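Local atomic coordinates of alternansucrase (PDB entry 6HVG), a protein that belongs to glycoside hydrolase family 70, combining a circularly permuted (beta/alpha)8-barrel with a bound calcium ion and repeats of the choline-binding and cell-wall-binding kind. Residues Asp611-Asp616 and Asp1137-Ile1142; Val1044-Phe1049 and Leu1077-Phe1082; Thr1069-Phe1074 and His1146-Gln1151. All blocks are in the same frame, centred on the assembly; numbering follows the deposited sequence.

Contact 1: Asp611-Asp616 and Asp1137-Ile1142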
ATOM      1  N   ASP A 611      -1.572  24.469 -34.134  1.00 64.27           N
ATOM      2  CA  ASP A 611      -2.935  23.980 -33.871  1.00 63.52           C
ATOM      3  C   ASP A 611      -3.160  22.489 -34.163  1.00 61.05           C
ATOM      4  O   ASP A 611      -4.250  21.965 -33.877  1.00 57.51           O
ATOM      5  CB  ASP A 611      -3.958  24.819 -34.643  1.00 66.47           C
ATOM      6  CG  ASP A 611      -4.137  26.219 -34.059  1.00 71.51           C
ATOM      7  OD1 ASP A 611      -3.433  26.588 -33.088  1.00 69.77           O
ATOM      8  OD2 ASP A 611      -5.001  26.948 -34.588  1.00 79.84           O
ATOM      9  N   ASN A 612      -2.145  21.809 -34.702  1.00 58.40           N
ATOM     10  CA  ASN A 612      -2.210  20.362 -34.876  1.00 62.43           C
ATOM     11  C   ASN A 612      -1.423  19.549 -33.856  1.00 56.41           C
ATOM     12  O   ASN A 612      -1.320  18.331 -33.966  1.00 52.26           O
ATOM     13  CB  ASN A 612      -1.755  19.999 -36.283  1.00 72.35           C
ATOM     14  CG  ASN A 612      -2.885  20.060 -37.282  1.00 82.02           C
ATOM     15  OD1 ASN A 612      -3.023  21.047 -38.019  1.00 85.13           O
ATOM     16  ND2 ASN A 612      -3.712  18.997 -37.318  1.00 82.27           N
ATOM     17  N   ALA A 613      -0.881  20.215 -32.849  1.00 55.07           N
ATOM     18  CA  ALA A 613      -0.120  19.534 -31.815  1.00 50.38           C
ATOM     19  C   ALA A 613      -0.853  19.561 -30.468  1.00 47.83           C
ATOM     20  O   ALA A 613      -0.218  19.674 -29.422  1.00 48.05           O
ATOM     21  CB  ALA A 613       1.261  20.168 -31.721  1.00 49.34           C
ATOM     22  N   ASN A 614      -2.182  19.452 -30.500  1.00 46.26           N
ATOM     23  CA  ASN A 614      -3.024  19.553 -29.299  1.00 46.03           C
ATOM     24  C   ASN A 614      -3.644  18.228 -28.881  1.00 46.98           C
ATOM     25  O   ASN A 614      -4.071  17.457 -29.717  1.00 52.39           O
ATOM     26  CB  ASN A 614      -4.171  20.541 -29.529  1.00 46.09           C
ATOM     27  CG  ASN A 614      -3.714  21.982 -29.565  1.00 48.61           C
ATOM     28  OD1 ASN A 614      -2.603  22.308 -29.162  1.00 53.90           O
ATOM     29  ND2 ASN A 614      -4.578  22.856 -30.033  1.00 48.29           N
ATOM     30  N   PHE A 615      -3.700  17.951 -27.586  1.00 47.80           N
ATOM     31  CA  PHE A 615      -4.347  16.726 -27.091  1.00 47.42           C
ATOM     32  C   PHE A 615      -5.839  16.788 -27.429  1.00 46.79           C
ATOM     33  O   PHE A 615      -6.417  17.867 -27.466  1.00 46.40           O
ATOM     34  CB  PHE A 615      -4.150  16.576 -25.566  1.00 44.76           C
ATOM     35  CG  PHE A 615      -2.773  16.100 -25.144  1.00 43.07           C
ATOM     36  CD1 PHE A 615      -2.411  14.755 -25.260  1.00 43.04           C
ATOM     37  CD2 PHE A 615      -1.868  16.971 -24.578  1.00 42.00           C
ATOM     38  CE1 PHE A 615      -1.170  14.312 -24.857  1.00 41.10           C
ATOM     39  CE2 PHE A 615      -0.629  16.535 -24.161  1.00 42.79           C
ATOM     40  CZ  PHE A 615      -0.275  15.200 -24.308  1.00 43.67           C
ATOM     41  N   ASP A 616      -6.460  15.636 -27.646  1.00 47.35           N
ATOM     42  CA  ASP A 616      -7.879  15.579 -28.057  1.00 49.31           C
ATOM     43  C   ASP A 616      -8.820  15.149 -26.958  1.00 49.48           C
ATOM     44  O   ASP A 616      -9.972  15.552 -26.947  1.00 49.38           O
ATOM     45  CB  ASP A 616      -8.075  14.607 -29.225  1.00 51.12           C
ATOM     46  CG  ASP A 616      -7.143  14.900 -30.384  1.00 50.76           C
ATOM     47  OD1 ASP A 616      -7.427  15.829 -31.184  1.00 51.09           O
ATOM     48  OD2 ASP A 616      -6.106  14.227 -30.445  1.00 50.66           O
ATOM     49  N   ASP A1137       9.383  17.274 -28.943  1.00 58.27           N
ATOM     50  CA  ASP A1137       9.184  15.858 -29.240  1.00 58.78           C
ATOM     51  C   ASP A1137       7.722  15.454 -29.046  1.00 58.92           C
ATOM     52  O   ASP A1137       7.185  14.657 -29.821  1.00 60.92           O
ATOM     53  CB  ASP A1137      10.082  14.976 -28.373  1.00 58.15           C
ATOM     54  CG  ASP A1137      11.545  15.078 -28.739  1.00 60.24           C
ATOM     55  OD1 ASP A1137      11.860  15.280 -29.931  1.00 63.41           O
ATOM     56  OD2 ASP A1137      12.390  14.922 -27.831  1.00 62.14           O
ATOM     57  N   LEU A1138       7.090  16.016 -28.014  1.00 59.08           N
ATOM     58  CA  LEU A1138       5.688  15.733 -27.707  1.00 58.86           C
ATOM     59  C   LEU A1138       4.751  16.323 -28.770  1.00 56.16           C
ATOM     60  O   LEU A1138       3.842  15.649 -29.254  1.00 50.90           O
ATOM     61  CB  LEU A1138       5.333  16.271 -26.319  1.00 57.47           C
ATOM     62  CG  LEU A1138       3.870  16.187 -25.880  1.00 58.40           C
ATOM     63  CD1 LEU A1138       3.325  14.768 -25.915  1.00 57.22           C
ATOM     64  CD2 LEU A1138       3.744  16.775 -24.488  1.00 58.42           C
ATOM     65  N   ARG A1139       4.980  17.581 -29.127  1.00 55.25           N
ATOM     66  CA  ARG A1139       4.180  18.223 -30.166  1.00 54.95           C
ATOM     67  C   ARG A1139       4.325  17.495 -31.508  1.00 54.77           C
ATOM     68  O   ARG A1139       3.355  17.353 -32.240  1.00 54.64           O
ATOM     69  CB  ARG A1139       4.540  19.708 -30.287  1.00 56.46           C
ATOM     70  CG  ARG A1139       4.077  20.539 -29.086  1.00 58.29           C
ATOM     71  CD  ARG A1139       4.128  22.036 -29.357  1.00 59.88           C
ATOM     72  NE  ARG A1139       5.502  22.482 -29.603  1.00 63.43           N
ATOM     73  CZ  ARG A1139       6.384  22.815 -28.665  1.00 61.35           C
ATOM     74  NH1 ARG A1139       6.071  22.783 -27.381  1.00 63.23           N
ATOM     75  NH2 ARG A1139       7.599  23.174 -29.015  1.00 63.84           N
ATOM     76  N   ASN A1140       5.522  17.012 -31.816  1.00 54.17           N
ATOM     77  CA  ASN A1140       5.742  16.231 -33.034  1.00 56.70           C
ATOM     78  C   ASN A1140       5.036  14.879 -32.963  1.00 56.74           C
ATOM     79  O   ASN A1140       4.485  14.395 -33.945  1.00 56.60           O
ATOM     80  CB  ASN A1140       7.251  16.013 -33.309  1.00 58.26           C
ATOM     81  CG  ASN A1140       7.984  17.300 -33.659  1.00 57.52           C
ATOM     82  OD1 ASN A1140       7.376  18.366 -33.822  1.00 59.90           O
ATOM     83  ND2 ASN A1140       9.299  17.215 -33.733  1.00 57.20           N
ATOM     84  N   ALA A1141       5.072  14.260 -31.792  1.00 57.34           N
ATOM     85  CA  ALA A1141       4.409  12.983 -31.592  1.00 54.11           C
ATOM     86  C   ALA A1141       2.904  13.129 -31.773  1.00 53.54           C
ATOM     87  O   ALA A1141       2.267  12.281 -32.379  1.00 58.81           O
ATOM     88  CB  ALA A1141       4.727  12.448 -30.209  1.00 53.62           C
ATOM     89  N   ILE A1142       2.338  14.194 -31.230  1.00 50.49           N
ATOM     90  CA  ILE A1142       0.905  14.430 -31.296  1.00 50.41           C
ATOM     91  C   ILE A1142       0.469  14.738 -32.731  1.00 51.12           C
ATOM     92  O   ILE A1142      -0.542  14.216 -33.198  1.00 49.83           O
ATOM     93  CB  ILE A1142       0.489  15.568 -30.321  1.00 51.20           C
ATOM     94  CG1 ILE A1142       0.508  15.042 -28.895  1.00 51.37           C
ATOM     95  CG2 ILE A1142      -0.901  16.113 -30.631  1.00 51.33           C
ATOM     96  CD1 ILE A1142       0.381  16.117 -27.832  1.00 52.56           C
TER
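Ile1142 meets the loop 611-616 with two methyl groups that do different work. With CG1 beside its own backbone N (chi1 -75°) and the chain then extended, CD1 is carried over the centre of the Phe615 ring. It sits 3.7 Å from the ring centroid, only 10° off the ring normal, so this is a CH-pi contact over the face, the two side chains crossing at about a right angle. The other branch, CG2, lies against the loop backbone, with Ala613 C at 3.5 Å and Asn614 O at 3.6 Å. A turn earlier on the helix, Leu1138 brings CD1 obliquely to the far end of the same ring, 4.0 Å from Phe615 CZ.

Ala613 inserts its methyl beside Arg1139: CB is 3.6 Å from Arg1139 CB and 3.5 Å from Arg1139 O. The arginine uses its aliphatic base here; the chain bends at chi3 (-63°), and its guanidinium turns away to a salt bridge with Asp1135. Phe615 also packs on Ala1152 and Ala1154 of strand 1151-1156. Helix 1135-1147, which precedes that strand, thus packs on the loop before the adjacent parallel strand 617-620, as outer helices do round a (beta/alpha)8-barrel.

Contact 2: Val1044-Phe1049 and Leu1077-Phe1082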
ATOM      1  N   VAL A1044     -10.506   1.995 -30.866  1.00 44.44           N
ATOM      2  CA  VAL A1044      -9.578   1.229 -30.035  1.00 41.49           C
ATOM      3  C   VAL A1044      -8.579   2.205 -29.426  1.00 40.80           C
ATOM      4  O   VAL A1044      -7.957   2.999 -30.151  1.00 40.71           O
ATOM      5  CB  VAL A1044      -8.804   0.198 -30.856  1.00 40.40           C
ATOM      6  CG1 VAL A1044      -7.837  -0.549 -29.958  1.00 42.57           C
ATOM      7  CG2 VAL A1044      -9.752  -0.758 -31.543  1.00 39.62           C
ATOM      8  N   ILE A1045      -8.415   2.140 -28.110  1.00 39.61           N
ATOM      9  CA  ILE A1045      -7.419   2.959 -27.424  1.00 39.70           C
ATOM     10  C   ILE A1045      -6.164   2.143 -27.223  1.00 39.80           C
ATOM     11  O   ILE A1045      -6.240   0.966 -26.903  1.00 43.52           O
ATOM     12  CB  ILE A1045      -7.908   3.415 -26.044  1.00 38.98           C
ATOM     13  CG1 ILE A1045      -9.230   4.165 -26.163  1.00 40.53           C
ATOM     14  CG2 ILE A1045      -6.885   4.326 -25.393  1.00 37.94           C
ATOM     15  CD1 ILE A1045      -9.923   4.372 -24.849  1.00 39.58           C
ATOM     16  N   TYR A1046      -5.019   2.761 -27.417  1.00 39.94           N
ATOM     17  CA  TYR A1046      -3.762   2.108 -27.146  1.00 43.81           C
ATOM     18  C   TYR A1046      -3.125   2.845 -26.002  1.00 46.11           C
ATOM     19  O   TYR A1046      -2.831   4.040 -26.110  1.00 43.54           O
ATOM     20  CB  TYR A1046      -2.869   2.159 -28.368  1.00 45.67           C
ATOM     21  CG  TYR A1046      -1.507   1.542 -28.221  1.00 46.71           C
ATOM     22  CD1 TYR A1046      -1.355   0.178 -28.073  1.00 48.61           C
ATOM     23  CD2 TYR A1046      -0.367   2.320 -28.268  1.00 49.56           C
ATOM     24  CE1 TYR A1046      -0.103  -0.400 -27.961  1.00 49.04           C
ATOM     25  CE2 TYR A1046       0.889   1.750 -28.168  1.00 52.70           C
ATOM     26  CZ  TYR A1046       1.015   0.389 -28.008  1.00 50.84           C
ATOM     27  OH  TYR A1046       2.267  -0.162 -27.907  1.00 53.69           O
ATOM     28  N   GLU A1047      -2.947   2.136 -24.894  1.00 48.08           N
ATOM     29  CA  GLU A1047      -2.247   2.686 -23.753  1.00 47.95           C
ATOM     30  C   GLU A1047      -0.796   2.410 -24.004  1.00 46.12           C
ATOM     31  O   GLU A1047      -0.336   1.277 -23.811  1.00 47.37           O
ATOM     32  CB  GLU A1047      -2.720   1.964 -22.524  1.00 50.48           C
ATOM     33  CG  GLU A1047      -2.151   2.524 -21.242  1.00 55.96           C
ATOM     34  CD  GLU A1047      -2.443   1.609 -20.073  1.00 56.87           C
ATOM     35  OE1 GLU A1047      -2.580   0.398 -20.308  1.00 55.07           O
ATOM     36  OE2 GLU A1047      -2.560   2.094 -18.937  1.00 61.17           O
ATOM     37  N   GLY A1048      -0.066   3.428 -24.450  1.00 45.60           N
ATOM     38  CA  GLY A1048       1.245   3.216 -25.087  1.00 48.47           C
ATOM     39  C   GLY A1048       2.472   3.597 -24.260  1.00 48.02           C
ATOM     40  O   GLY A1048       3.259   4.408 -24.693  1.00 50.03           O
ATOM     41  N   PHE A1049       2.591   3.057 -23.059  1.00 47.29           N
ATOM     42  CA  PHE A1049       3.731   3.279 -22.234  1.00 45.73           C
ATOM     43  C   PHE A1049       3.654   2.264 -21.152  1.00 44.62           C
ATOM     44  O   PHE A1049       2.622   1.662 -20.918  1.00 41.28           O
ATOM     45  CB  PHE A1049       3.718   4.686 -21.631  1.00 49.13           C
ATOM     46  CG  PHE A1049       2.664   4.892 -20.595  1.00 51.44           C
ATOM     47  CD1 PHE A1049       1.353   5.161 -20.957  1.00 50.22           C
ATOM     48  CD2 PHE A1049       2.994   4.839 -19.236  1.00 49.54           C
ATOM     49  CE1 PHE A1049       0.377   5.340 -20.002  1.00 52.05           C
ATOM     50  CE2 PHE A1049       2.035   5.053 -18.294  1.00 50.96           C
ATOM     51  CZ  PHE A1049       0.719   5.297 -18.664  1.00 54.28           C
ATOM     52  N   LEU A1077      -3.297  -1.080 -37.154  1.00 56.05           N
ATOM     53  CA  LEU A1077      -3.888  -1.909 -36.090  1.00 50.73           C
ATOM     54  C   LEU A1077      -5.242  -1.406 -35.608  1.00 47.10           C
ATOM     55  O   LEU A1077      -5.881  -2.030 -34.767  1.00 46.89           O
ATOM     56  CB  LEU A1077      -2.937  -2.029 -34.905  1.00 51.20           C
ATOM     57  CG  LEU A1077      -1.628  -2.805 -35.176  1.00 52.23           C
ATOM     58  CD1 LEU A1077      -0.688  -2.686 -33.978  1.00 51.23           C
ATOM     59  CD2 LEU A1077      -1.893  -4.270 -35.517  1.00 51.71           C
ATOM     60  N   GLY A1078      -5.697  -0.288 -36.150  1.00 45.86           N
ATOM     61  CA  GLY A1078      -7.032   0.215 -35.860  1.00 44.94           C
ATOM     62  C   GLY A1078      -7.111   1.074 -34.604  1.00 43.49           C
ATOM     63  O   GLY A1078      -8.195   1.285 -34.081  1.00 40.02           O
ATOM     64  N   ILE A1079      -5.975   1.588 -34.140  1.00 43.54           N
ATOM     65  CA  ILE A1079      -5.986   2.484 -33.009  1.00 46.42           C
ATOM     66  C   ILE A1079      -6.585   3.773 -33.509  1.00 45.14           C
ATOM     67  O   ILE A1079      -6.118   4.311 -34.501  1.00 48.02           O
ATOM     68  CB  ILE A1079      -4.578   2.769 -32.441  1.00 47.93           C
ATOM     69  CG1 ILE A1079      -4.086   1.645 -31.536  1.00 48.71           C
ATOM     70  CG2 ILE A1079      -4.604   4.006 -31.543  1.00 48.85           C
ATOM     71  CD1 ILE A1079      -4.189   0.256 -32.088  1.00 50.98           C
ATOM     72  N   THR A1080      -7.630   4.243 -32.837  1.00 43.68           N
ATOM     73  CA  THR A1080      -8.208   5.541 -33.132  1.00 43.91           C
ATOM     74  C   THR A1080      -7.844   6.598 -32.090  1.00 44.71           C
ATOM     75  O   THR A1080      -7.975   7.777 -32.377  1.00 47.12           O
ATOM     76  CB  THR A1080      -9.732   5.452 -33.233  1.00 42.02           C
ATOM     77  OG1 THR A1080     -10.269   4.954 -32.005  1.00 40.51           O
ATOM     78  CG2 THR A1080     -10.120   4.560 -34.392  1.00 41.12           C
ATOM     79  N   SER A1081      -7.400   6.179 -30.895  1.00 45.76           N
ATOM     80  CA  SER A1081      -6.825   7.091 -29.885  1.00 44.42           C
ATOM     81  C   SER A1081      -5.594   6.527 -29.172  1.00 42.92           C
ATOM     82  O   SER A1081      -5.578   5.380 -28.755  1.00 45.51           O
ATOM     83  CB  SER A1081      -7.865   7.472 -28.850  1.00 46.35           C
ATOM     84  OG  SER A1081      -7.395   8.570 -28.081  1.00 47.06           O
ATOM     85  N   PHE A1082      -4.567   7.355 -29.034  1.00 43.59           N
ATOM     86  CA  PHE A1082      -3.303   6.967 -28.433  1.00 43.33           C
ATOM     87  C   PHE A1082      -3.213   7.564 -27.038  1.00 44.80           C
ATOM     88  O   PHE A1082      -3.142   8.786 -26.875  1.00 48.49           O
ATOM     89  CB  PHE A1082      -2.141   7.472 -29.269  1.00 44.15           C
ATOM     90  CG  PHE A1082      -0.853   6.706 -29.047  1.00 46.53           C
ATOM     91  CD1 PHE A1082      -0.090   6.916 -27.907  1.00 46.11           C
ATOM     92  CD2 PHE A1082      -0.405   5.789 -29.983  1.00 45.58           C
ATOM     93  CE1 PHE A1082       1.077   6.216 -27.714  1.00 48.07           C
ATOM     94  CE2 PHE A1082       0.767   5.093 -29.797  1.00 47.25           C
ATOM     95  CZ  PHE A1082       1.511   5.307 -28.667  1.00 48.60           C
TER
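Tyr1046 and Phe1082 both hold CG anti to the backbone N (chi1 179° and -158°), which sends the two side chains off the same face of the sheet, so that they run alongside each other in a common direction. Their rings are nevertheless turned against each other: the planes stand at 66° with centroids 5.1 Å apart, and the Tyr1046 edge, led by CD2, comes within 3.4 Å of Phe1082 CE2 over the phenylalanine face, an offset edge-to-face pair. Phe1074 of helix 1063-1075 completes the aromatic group, stacking on Tyr1046 and meeting Phe1082 edge-to-face. Ile1079 CG1 packs against Tyr1046 CB.

At the strand entry, Thr1080 has OG1 set between its own N and carbonyl carbon, and this rotamer presents the oxygen to Val1044 N at 3.2 Å; the same hydroxyl is also hydrogen-bonded to Asn1043 OD1. Val1044 O is gripped twice, by Thr1080 N at 3.0 Å and, weakly, by Ser1081 N at 3.3 Å. Further along, Tyr1046 N donates to Ser1081 O at 3.0 Å. Ser1081 therefore bonds to the residues flanking Ile1045, the signature of a parallel bridge. With helix 1063-1075 connecting the two strands and packing on the Tyr1046 face, this is a beta-alpha-beta crossover unit of the (beta/alpha)8-barrel.

Contact 3: Thr1069-Phe1074 and His1146-Gln1151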
ATOM      1  N   THR A1069       7.940   8.401 -35.565  1.00 54.50           N
ATOM      2  CA  THR A1069       8.373   7.559 -36.683  1.00 58.70           C
ATOM      3  C   THR A1069       7.404   6.381 -36.909  1.00 59.35           C
ATOM      4  O   THR A1069       7.174   5.992 -38.046  1.00 64.43           O
ATOM      5  CB  THR A1069       9.832   7.041 -36.538  1.00 59.95           C
ATOM      6  OG1 THR A1069       9.907   6.073 -35.487  1.00 62.23           O
ATOM      7  CG2 THR A1069      10.815   8.186 -36.242  1.00 61.94           C
ATOM      8  N   LYS A1070       6.810   5.856 -35.837  1.00 59.84           N
ATOM      9  CA  LYS A1070       5.971   4.638 -35.893  1.00 61.34           C
ATOM     10  C   LYS A1070       4.431   4.844 -35.940  1.00 59.77           C
ATOM     11  O   LYS A1070       3.678   3.873 -35.892  1.00 61.08           O
ATOM     12  CB  LYS A1070       6.304   3.736 -34.690  1.00 62.08           C
ATOM     13  CG  LYS A1070       7.211   2.555 -34.983  1.00 62.22           C
ATOM     14  CD  LYS A1070       8.675   2.923 -35.109  1.00 64.32           C
ATOM     15  CE  LYS A1070       9.524   1.653 -35.231  1.00 70.30           C
ATOM     16  NZ  LYS A1070       9.124   0.773 -36.391  1.00 67.73           N
ATOM     17  N   ALA A1071       3.961   6.079 -36.046  1.00 57.29           N
ATOM     18  CA  ALA A1071       2.521   6.352 -36.062  1.00 58.48           C
ATOM     19  C   ALA A1071       1.747   5.466 -37.042  1.00 60.43           C
ATOM     20  O   ALA A1071       0.734   4.898 -36.687  1.00 59.55           O
ATOM     21  CB  ALA A1071       2.272   7.822 -36.377  1.00 60.74           C
ATOM     22  N   ASN A1072       2.224   5.391 -38.286  1.00 66.73           N
ATOM     23  CA  ASN A1072       1.761   4.422 -39.304  1.00 68.09           C
ATOM     24  C   ASN A1072       1.326   3.065 -38.751  1.00 65.15           C
ATOM     25  O   ASN A1072       0.194   2.635 -38.989  1.00 63.86           O
ATOM     26  CB  ASN A1072       2.840   4.213 -40.412  1.00 77.51           C
ATOM     27  CG  ASN A1072       4.306   4.190 -39.864  1.00 86.98           C
ATOM     28  OD1 ASN A1072       4.795   3.172 -39.333  1.00 83.20           O
ATOM     29  ND2 ASN A1072       5.009   5.318 -40.020  1.00 86.48           N
ATOM     30  N   LEU A1073       2.218   2.398 -38.013  1.00 63.30           N
ATOM     31  CA  LEU A1073       1.979   1.032 -37.517  1.00 64.31           C
ATOM     32  C   LEU A1073       0.670   0.883 -36.737  1.00 59.28           C
ATOM     33  O   LEU A1073      -0.000  -0.149 -36.832  1.00 58.83           O
ATOM     34  CB  LEU A1073       3.160   0.573 -36.651  1.00 68.65           C
ATOM     35  CG  LEU A1073       3.066  -0.823 -36.002  1.00 72.20           C
ATOM     36  CD1 LEU A1073       2.823  -1.929 -37.028  1.00 75.69           C
ATOM     37  CD2 LEU A1073       4.319  -1.117 -35.202  1.00 72.32           C
ATOM     38  N   PHE A1074       0.316   1.922 -35.986  1.00 55.84           N
ATOM     39  CA  PHE A1074      -0.902   1.949 -35.179  1.00 54.73           C
ATOM     40  C   PHE A1074      -2.168   2.277 -35.951  1.00 56.56           C
ATOM     41  O   PHE A1074      -3.255   1.858 -35.567  1.00 57.53           O
ATOM     42  CB  PHE A1074      -0.729   2.952 -34.036  1.00 55.77           C
ATOM     43  CG  PHE A1074       0.483   2.675 -33.193  1.00 55.66           C
ATOM     44  CD1 PHE A1074       0.622   1.446 -32.544  1.00 52.58           C
ATOM     45  CD2 PHE A1074       1.505   3.599 -33.105  1.00 55.07           C
ATOM     46  CE1 PHE A1074       1.746   1.159 -31.833  1.00 49.66           C
ATOM     47  CE2 PHE A1074       2.628   3.323 -32.372  1.00 53.04           C
ATOM     48  CZ  PHE A1074       2.740   2.099 -31.748  1.00 52.63           C
ATOM     49  N   HIS A1146      -2.119  12.768 -35.468  1.00 52.30           N
ATOM     50  CA  HIS A1146      -3.192  13.392 -36.249  1.00 54.70           C
ATOM     51  C   HIS A1146      -3.024  13.184 -37.759  1.00 54.86           C
ATOM     52  O   HIS A1146      -3.987  12.884 -38.447  1.00 53.04           O
ATOM     53  CB  HIS A1146      -3.299  14.885 -35.932  1.00 55.63           C
ATOM     54  CG  HIS A1146      -3.706  15.170 -34.520  1.00 53.42           C
ATOM     55  ND1 HIS A1146      -3.365  16.336 -33.870  1.00 51.22           N
ATOM     56  CD2 HIS A1146      -4.404  14.427 -33.628  1.00 50.10           C
ATOM     57  CE1 HIS A1146      -3.861  16.308 -32.646  1.00 49.01           C
ATOM     58  NE2 HIS A1146      -4.490  15.158 -32.474  1.00 47.01           N
ATOM     59  N   LYS A1147      -1.809  13.328 -38.264  1.00 58.29           N
ATOM     60  CA  LYS A1147      -1.502  12.955 -39.645  1.00 65.38           C
ATOM     61  C   LYS A1147      -1.906  11.492 -39.973  1.00 64.12           C
ATOM     62  O   LYS A1147      -2.204  11.187 -41.125  1.00 69.87           O
ATOM     63  CB  LYS A1147      -0.013  13.186 -39.953  1.00 71.59           C
ATOM     64  CG  LYS A1147       0.351  14.633 -40.276  1.00 80.90           C
ATOM     65  CD  LYS A1147       0.261  14.874 -41.793  1.00 89.95           C
ATOM     66  CE  LYS A1147       0.610  16.304 -42.228  1.00 92.52           C
ATOM     67  NZ  LYS A1147      -0.541  17.243 -42.113  1.00 91.77           N
ATOM     68  N   ASN A1148      -1.915  10.605 -38.977  1.00 61.35           N
ATOM     69  CA  ASN A1148      -2.397   9.230 -39.156  1.00 59.40           C
ATOM     70  C   ASN A1148      -3.778   8.967 -38.540  1.00 58.84           C
ATOM     71  O   ASN A1148      -4.135   7.806 -38.260  1.00 58.64           O
ATOM     72  CB  ASN A1148      -1.396   8.230 -38.594  1.00 59.29           C
ATOM     73  CG  ASN A1148      -0.087   8.234 -39.339  1.00 59.61           C
ATOM     74  OD1 ASN A1148       0.249   7.273 -40.040  1.00 62.65           O
ATOM     75  ND2 ASN A1148       0.665   9.309 -39.188  1.00 59.55           N
ATOM     76  N   GLY A1149      -4.561  10.034 -38.367  1.00 56.57           N
ATOM     77  CA  GLY A1149      -5.973   9.937 -37.990  1.00 53.44           C
ATOM     78  C   GLY A1149      -6.229   9.339 -36.629  1.00 50.91           C
ATOM     79  O   GLY A1149      -7.274   8.758 -36.386  1.00 51.38           O
ATOM     80  N   MET A1150      -5.272   9.499 -35.730  1.00 52.46           N
ATOM     81  CA  MET A1150      -5.416   9.058 -34.342  1.00 50.99           C
ATOM     82  C   MET A1150      -5.460  10.258 -33.414  1.00 49.00           C
ATOM     83  O   MET A1150      -4.842  11.282 -33.681  1.00 50.43           O
ATOM     84  CB  MET A1150      -4.240   8.192 -33.935  1.00 50.33           C
ATOM     85  CG  MET A1150      -4.273   6.804 -34.535  1.00 51.27           C
ATOM     86  SD  MET A1150      -2.867   5.813 -34.033  1.00 50.78           S
ATOM     87  CE  MET A1150      -1.629   6.440 -35.155  1.00 53.45           C
ATOM     88  N   GLN A1151      -6.205  10.112 -32.329  1.00 47.28           N
ATOM     89  CA  GLN A1151      -6.271  11.111 -31.280  1.00 46.78           C
ATOM     90  C   GLN A1151      -5.183  10.917 -30.236  1.00 43.77           C
ATOM     91  O   GLN A1151      -4.636   9.846 -30.104  1.00 45.24           O
ATOM     92  CB  GLN A1151      -7.620  11.042 -30.579  1.00 47.80           C
ATOM     93  CG  GLN A1151      -8.830  11.405 -31.412  1.00 47.26           C
ATOM     94  CD  GLN A1151     -10.104  11.194 -30.635  1.00 51.66           C
ATOM     95  OE1 GLN A1151     -10.140  11.362 -29.404  1.00 59.09           O
ATOM     96  NE2 GLN A1151     -11.164  10.831 -31.334  1.00 51.78           N
TER
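Met1150 and Asn1148 both point their CB toward helix 1063-1075, but they reach it with opposite chemistry. The methionine runs out extended and then bends at chi3 (-80°), laying its thioether end along the helix: SD is 3.6 Å from Phe1074 CB, while CE lies 3.8 Å from that same CB and 4.3 Å from Ala1071 CB. The sulfur thus meets the base of Phe1074, whose ring leads away from the contact toward the barrel strands. Met1150 also touches Ile1079.

Asn1148 places its amide beside Ala1071 and Asn1072. ND2 is 3.6 Å from the Ala1071 methyl and donates to Ala1144 O, back in the helix that precedes it, which fixes the amide's rotation. OD1 comes 3.2 Å from Asn1072 N, yet the angle is too poor for a hydrogen bond. The helix is kinked just here, its regular bonding to the turn before being interrupted at Asn1072 and Leu1073. Asn1072 directs its own amide along its helix, ND2 giving a 3.0 Å bond to Thr1069 O from 27° out of the carbonyl plane.

Gly1149, at positive phi, closes helix 1135-1147 in a Schellman motif, with Asn1148 and Met1150 on either side of it in sequence. Both side-chain amides donate within their own segment or to the helix just before; the contact therefore probably depends mainly on van der Waals packing, of Met1150 on Ala1071 and Phe1074 and of the Asn1148 amide on Ala1071.

How the contacts relate
All three contacts fall in one sector of the parallel eight-stranded barrel. Contacts 2 and 3 have centres about 10 Å apart, contacts 1 and 3 about 12 Å, and contacts 1 and 2 about 15 Å without touching. Contact 3 bridges the others: its helix 1063-1075 is the connection inside contact 2, and its helix 1135-1147 is the one used by contact 1. His1146 is probably hydrogen-bonded to Asn612 O and Asp616 OD2, while Gln1151 pairs with Thr1080 and Phe1082. Along the chain, contact 2 is nested between the segments of contact 1, and contact 3 crosses both. Residues 611-616, over 500 positions upstream, thereby join the later units, consistent with circular permutation.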